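Local atomic coordinates of protein Amuc_1100 (Akkermansia muciniphila, PDB entry 6KNY), a protein that is of unknown function and is probably anchored in a membrane by a transmembrane helix, which the crystallised construct lacks. Residues 74-79 / 123-128; 129-134 / 140-145. All blocks are in the same frame, centred on the assembly; numbering follows the deposited sequence.

Contact 1: 74-79 / 123-128; sequences QNELKT and ELKAIN
Glu76 and Lys125 form a salt bridge across two neighbouring helices, but its length is doubtful: Glu76 OE2 to Lys125 NZ refines at a very short 2.4 Å, and the carboxylate oxygen is crowded by its neighbour in the model, which makes its position less sure. Glu76 reaches over with CG anti to the backbone N (chi1 -173°) and the rest of its chain extended, while Lys125, whose CG lies beside its own backbone N, bends at chi2 and chi4 and brings its end toward Glu76; the two side chains cross at about a right angle on the solvent side of the interface. Helices 70-91 and 117-134 run nearly parallel here, 10° between the short segments, with axes 10.9 Å apart; the charged pair closes the outer edge of this helix-helix seam. Beneath it Leu124 points at the other helix. Its CD2 lies 3.7 Å from Leu77 N, against the backbone, and 3.9 Å from Leu77 CB, while the aliphatic part of Glu76 slides past it in the opposite direction. The Leu77 and Leu124 side chains cross roughly perpendicularly, their CD1 methyls 4.2 Å apart. Phe73 and Phe80 of helix 70-91 also touch Leu124, and Trp101 packs on Leu77.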
loop_
_atom_site.group_PDB
_atom_site.type_symbol
_atom_site.label_atom_id
_atom_site.label_comp_id
_atom_site.label_asym_id
_atom_site.label_seq_id
_atom_site.Cartn_x
_atom_site.Cartn_y
_atom_site.Cartn_z
ATOM N N GLN A 74 9.058 -4.436 12.365
ATOM C CA GLN A 74 10.123 -3.507 11.993
ATOM C C GLN A 74 11.145 -4.170 11.084
ATOM O O GLN A 74 11.634 -3.559 10.125
ATOM C CB GLN A 74 10.780 -2.987 13.262
ATOM C CG GLN A 74 11.542 -1.720 13.114
ATOM C CD GLN A 74 11.885 -1.129 14.458
ATOM O OE1 GLN A 74 12.149 -1.860 15.414
ATOM N NE2 GLN A 74 11.849 0.194 14.552
ATOM N N ASN A 75 11.461 -5.433 11.361
ATOM C CA ASN A 75 12.409 -6.161 10.528
ATOM C C ASN A 75 11.815 -6.429 9.147
ATOM O O ASN A 75 12.515 -6.348 8.132
ATOM C CB ASN A 75 12.816 -7.447 11.256
ATOM C CG ASN A 75 13.293 -8.537 10.320
ATOM O OD1 ASN A 75 14.414 -8.487 9.813
ATOM N ND2 ASN A 75 12.455 -9.542 10.106
ATOM N N GLU A 76 10.511 -6.708 9.079
ATOM C CA GLU A 76 9.856 -6.861 7.779
ATOM C C GLU A 76 9.821 -5.532 7.023
ATOM O O GLU A 76 10.041 -5.489 5.805
ATOM C CB GLU A 76 8.440 -7.412 7.964
ATOM C CG GLU A 76 7.742 -7.760 6.655
ATOM C CD GLU A 76 6.325 -8.281 6.868
ATOM O OE1 GLU A 76 5.653 -7.834 7.827
ATOM O OE2 GLU A 76 5.889 -9.149 6.083
ATOM N N LEU A 77 9.554 -4.435 7.736
ATOM C CA LEU A 77 9.542 -3.114 7.109
ATOM C C LEU A 77 10.891 -2.774 6.467
ATOM O O LEU A 77 10.956 -2.313 5.319
ATOM C CB LEU A 77 9.160 -2.058 8.148
ATOM C CG LEU A 77 9.319 -0.583 7.745
ATOM C CD1 LEU A 77 8.446 -0.223 6.515
ATOM C CD2 LEU A 77 9.056 0.355 8.923
ATOM N N LYS A 78 11.963 -2.989 7.222
ATOM C CA LYS A 78 13.310 -2.702 6.744
ATOM C C LYS A 78 13.648 -3.544 5.521
ATOM O O LYS A 78 14.207 -3.045 4.545
ATOM C CB LYS A 78 14.336 -2.947 7.852
ATOM C CG LYS A 78 14.738 -1.694 8.613
ATOM C CD LYS A 78 15.033 -2.006 10.071
ATOM C CE LYS A 78 14.948 -0.756 10.932
ATOM N NZ LYS A 78 16.281 -0.121 11.123
ATOM N N THR A 79 13.305 -4.825 5.583
ATOM C CA THR A 79 13.571 -5.746 4.477
ATOM C C THR A 79 12.834 -5.306 3.220
ATOM O O THR A 79 13.416 -5.237 2.130
ATOM C CB THR A 79 13.155 -7.166 4.857
ATOM O OG1 THR A 79 13.904 -7.599 6.000
ATOM C CG2 THR A 79 13.366 -8.130 3.685
ATOM N N GLU A 123 -1.312 -4.289 6.788
ATOM C CA GLU A 123 -1.247 -3.067 5.983
ATOM C C GLU A 123 0.080 -2.957 5.252
ATOM O O GLU A 123 0.128 -2.590 4.072
ATOM C CB GLU A 123 -1.480 -1.837 6.862
ATOM C CG GLU A 123 -1.731 -0.601 6.035
ATOM C CD GLU A 123 -2.074 0.614 6.861
ATOM O OE1 GLU A 123 -1.647 0.689 8.035
ATOM O OE2 GLU A 123 -2.753 1.509 6.317
ATOM N N LEU A 124 1.176 -3.286 5.937
ATOM C CA LEU A 124 2.486 -3.268 5.298
ATOM C C LEU A 124 2.567 -4.275 4.154
ATOM O O LEU A 124 3.113 -3.968 3.089
ATOM C CB LEU A 124 3.562 -3.545 6.350
ATOM C CG LEU A 124 4.994 -3.803 5.855
ATOM C CD1 LEU A 124 5.478 -2.697 4.905
ATOM C CD2 LEU A 124 5.957 -3.992 7.041
ATOM N N LYS A 125 2.039 -5.489 4.350
ATOM C CA LYS A 125 2.116 -6.478 3.272
ATOM C C LYS A 125 1.306 -6.038 2.062
ATOM O O LYS A 125 1.745 -6.221 0.919
ATOM C CB LYS A 125 1.644 -7.860 3.754
ATOM C CG LYS A 125 2.678 -8.571 4.629
ATOM C CD LYS A 125 3.387 -9.774 3.936
ATOM C CE LYS A 125 4.226 -10.661 4.882
ATOM N NZ LYS A 125 5.651 -10.898 4.467
ATOM N N ALA A 126 0.132 -5.430 2.285
ATOM C CA ALA A 126 -0.693 -4.967 1.170
ATOM C C ALA A 126 -0.033 -3.802 0.429
ATOM O O ALA A 126 0.006 -3.782 -0.814
ATOM C CB ALA A 126 -2.082 -4.561 1.679
ATOM N N ILE A 127 0.478 -2.819 1.173
ATOM C CA ILE A 127 1.128 -1.669 0.543
ATOM C C ILE A 127 2.394 -2.114 -0.183
ATOM O O ILE A 127 2.640 -1.727 -1.336
ATOM C CB ILE A 127 1.425 -0.568 1.587
ATOM C CG1 ILE A 127 0.122 0.007 2.152
ATOM C CG2 ILE A 127 2.308 0.557 0.957
ATOM C CD1 ILE A 127 0.308 1.004 3.326
ATOM N N ASN A 128 3.193 -2.967 0.467
ATOM C CA ASN A 128 4.378 -3.524 -0.188
ATOM C C ASN A 128 4.037 -4.176 -1.518
ATOM O O ASN A 128 4.748 -3.995 -2.510
ATOM C CB ASN A 128 5.079 -4.553 0.700
ATOM C CG ASN A 128 6.342 -5.096 0.038
ATOM O OD1 ASN A 128 7.295 -4.353 -0.200
ATOM N ND2 ASN A 128 6.317 -6.361 -0.332
#

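Contact 2: 129-134 / 140-145; sequences SLVNKL and SKFIKV
The chain leaves helix 117-134 through a short connection and comes back along it as strand 141-146, where Phe142 meets Val131 and Leu134. The ring comes in end first. Val131 CG1 sits over one face, offset toward the rim, in a CH-pi contact 4.3 Å from the centroid of the Phe142 ring and 25° off its normal. Leu134 meets the ring edge near its plane, with its CB 3.8 Å from Phe142 CE1. The Phe142 CZ corner also approaches the helix backbone, lying 3.8 Å from Val131 O. Segments 129-134 and 141-145 run at 145° to one another, and the strand sits in a mixed beta-sheet between 94-95 and 170-181. Classic beta bulges at Ser140-Lys141 opposite Gln180 and at Ile143-Lys144 opposite Ala178 interrupt its pairing with 170-181. With CG anti to its carbonyl carbon (chi1 -71°), Phe142 points the CZ end of its ring at the helix. Replacing it with alanine would probably open a gap beneath Val131 and Leu134 and cost the helix much of its apolar hold on this strand. Val145 adds a looser touch, its CG2 4.4 Å from Val131 CG2. Ala189 and Ile193 of helix 183-194 also cover Leu134.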
loop_
_atom_site.group_PDB
_atom_site.type_symbol
_atom_site.label_atom_id
_atom_site.label_comp_id
_atom_site.label_asym_id
_atom_site.label_seq_id
_atom_site.Cartn_x
_atom_site.Cartn_y
_atom_site.Cartn_z
ATOM N N SER A 129 2.965 -4.965 -1.546
ATOM C CA SER A 129 2.581 -5.642 -2.781
ATOM C C SER A 129 2.139 -4.639 -3.840
ATOM O O SER A 129 2.508 -4.757 -5.017
ATOM C CB SER A 129 1.473 -6.654 -2.500
ATOM O OG SER A 129 0.992 -7.199 -3.711
ATOM N N LEU A 130 1.339 -3.644 -3.436
ATOM C CA LEU A 130 0.876 -2.601 -4.362
ATOM C C LEU A 130 2.039 -1.827 -4.973
ATOM O O LEU A 130 2.137 -1.688 -6.195
ATOM C CB LEU A 130 -0.055 -1.624 -3.629
ATOM C CG LEU A 130 -0.527 -0.411 -4.453
ATOM C CD1 LEU A 130 -1.136 -0.846 -5.786
ATOM C CD2 LEU A 130 -1.520 0.429 -3.655
ATOM N N VAL A 131 2.923 -1.287 -4.138
ATOM C CA VAL A 131 3.997 -0.465 -4.683
ATOM C C VAL A 131 4.882 -1.292 -5.613
ATOM O O VAL A 131 5.340 -0.807 -6.656
ATOM C CB VAL A 131 4.789 0.187 -3.542
ATOM C CG1 VAL A 131 5.998 0.939 -4.095
ATOM C CG2 VAL A 131 3.878 1.160 -2.793
ATOM N N ASN A 132 5.092 -2.568 -5.281
ATOM C CA ASN A 132 5.934 -3.416 -6.125
ATOM C C ASN A 132 5.312 -3.650 -7.497
ATOM O O ASN A 132 6.023 -3.647 -8.512
ATOM C CB ASN A 132 6.232 -4.732 -5.410
ATOM C CG ASN A 132 7.410 -4.606 -4.468
ATOM O OD1 ASN A 132 8.545 -4.417 -4.906
ATOM N ND2 ASN A 132 7.146 -4.648 -3.176
ATOM N N LYS A 133 3.988 -3.831 -7.562
ATOM C CA LYS A 133 3.332 -3.861 -8.869
ATOM C C LYS A 133 3.480 -2.524 -9.605
ATOM O O LYS A 133 3.684 -2.500 -10.825
ATOM C CB LYS A 133 1.853 -4.240 -8.715
ATOM N N LEU A 134 3.419 -1.399 -8.884
ATOM C CA LEU A 134 3.588 -0.095 -9.538
ATOM C C LEU A 134 4.997 0.067 -10.107
ATOM O O LEU A 134 5.186 0.698 -11.158
ATOM C CB LEU A 134 3.300 1.046 -8.562
ATOM C CG LEU A 134 1.881 1.221 -8.003
ATOM C CD1 LEU A 134 1.875 2.292 -6.921
ATOM C CD2 LEU A 134 0.879 1.564 -9.097
ATOM N N SER A 140 8.585 6.906 -13.711
ATOM C CA SER A 140 9.898 7.518 -13.570
ATOM C C SER A 140 10.244 7.901 -12.140
ATOM O O SER A 140 11.433 7.987 -11.810
ATOM C CB SER A 140 10.010 8.751 -14.474
ATOM O OG SER A 140 9.206 9.787 -13.958
ATOM N N LYS A 141 9.250 8.172 -11.292
ATOM C CA LYS A 141 9.518 8.536 -9.906
ATOM C C LYS A 141 8.357 8.110 -9.024
ATOM O O LYS A 141 7.197 8.216 -9.425
ATOM C CB LYS A 141 9.730 10.048 -9.712
ATOM C CG LYS A 141 10.329 10.795 -10.887
ATOM C CD LYS A 141 10.632 12.227 -10.529
ATOM C CE LYS A 141 11.303 12.925 -11.700
ATOM N NZ LYS A 141 11.577 14.356 -11.425
ATOM N N PHE A 142 8.690 7.634 -7.827
ATOM C CA PHE A 142 7.768 7.593 -6.697
ATOM C C PHE A 142 7.996 8.864 -5.889
ATOM O O PHE A 142 9.128 9.145 -5.473
ATOM C CB PHE A 142 7.999 6.363 -5.817
ATOM C CG PHE A 142 7.569 5.065 -6.440
ATOM C CD1 PHE A 142 6.225 4.778 -6.615
ATOM C CD2 PHE A 142 8.512 4.112 -6.820
ATOM C CE1 PHE A 142 5.821 3.566 -7.179
ATOM C CE2 PHE A 142 8.118 2.905 -7.381
ATOM C CZ PHE A 142 6.774 2.628 -7.561
ATOM N N ILE A 143 6.944 9.645 -5.689
ATOM C CA ILE A 143 7.065 10.940 -5.036
ATOM C C ILE A 143 6.716 10.846 -3.555
ATOM O O ILE A 143 7.375 11.460 -2.714
ATOM C CB ILE A 143 6.179 11.977 -5.764
ATOM C CG1 ILE A 143 6.670 12.174 -7.195
ATOM C CG2 ILE A 143 6.162 13.327 -4.996
ATOM C CD1 ILE A 143 5.736 13.003 -8.068
ATOM N N LYS A 144 5.690 10.069 -3.214
ATOM C CA LYS A 144 5.326 9.947 -1.811
ATOM C C LYS A 144 4.463 8.705 -1.616
ATOM O O LYS A 144 3.689 8.328 -2.500
ATOM C CB LYS A 144 4.628 11.229 -1.318
ATOM C CG LYS A 144 3.124 11.311 -1.433
ATOM C CD LYS A 144 2.635 12.606 -0.739
ATOM C CE LYS A 144 1.108 12.799 -0.812
ATOM N NZ LYS A 144 0.663 14.233 -0.634
ATOM N N VAL A 145 4.666 8.037 -0.482
ATOM C CA VAL A 145 3.727 7.053 0.043
ATOM C C VAL A 145 3.396 7.540 1.442
ATOM O O VAL A 145 4.236 7.465 2.347
ATOM C CB VAL A 145 4.291 5.628 0.072
ATOM C CG1 VAL A 145 3.225 4.663 0.596
ATOM C CG2 VAL A 145 4.762 5.215 -1.323
#

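In the fold
Helix 117-134 serves both contacts in turn: residues 123-128 pair with helix 70-91 in contact 1, and 129-134 pack on strand 141-146 in contact 2. The contacts follow one another along the chain, the first closing before the second opens, and their centres lie about 14 Å apart. They meet directly where Ile127 CG2 comes 4.2 Å from Val145 CG1. Contact 1 spans 43 intervening residues and is partly open to solvent, whereas contact 2 closes a short connection and is buried. Helix 117-134 thus packs on helix 70-91 through one part of its length and on a strand of the mixed sheet through the next, a long-range helix pairing followed by a local return of the chain.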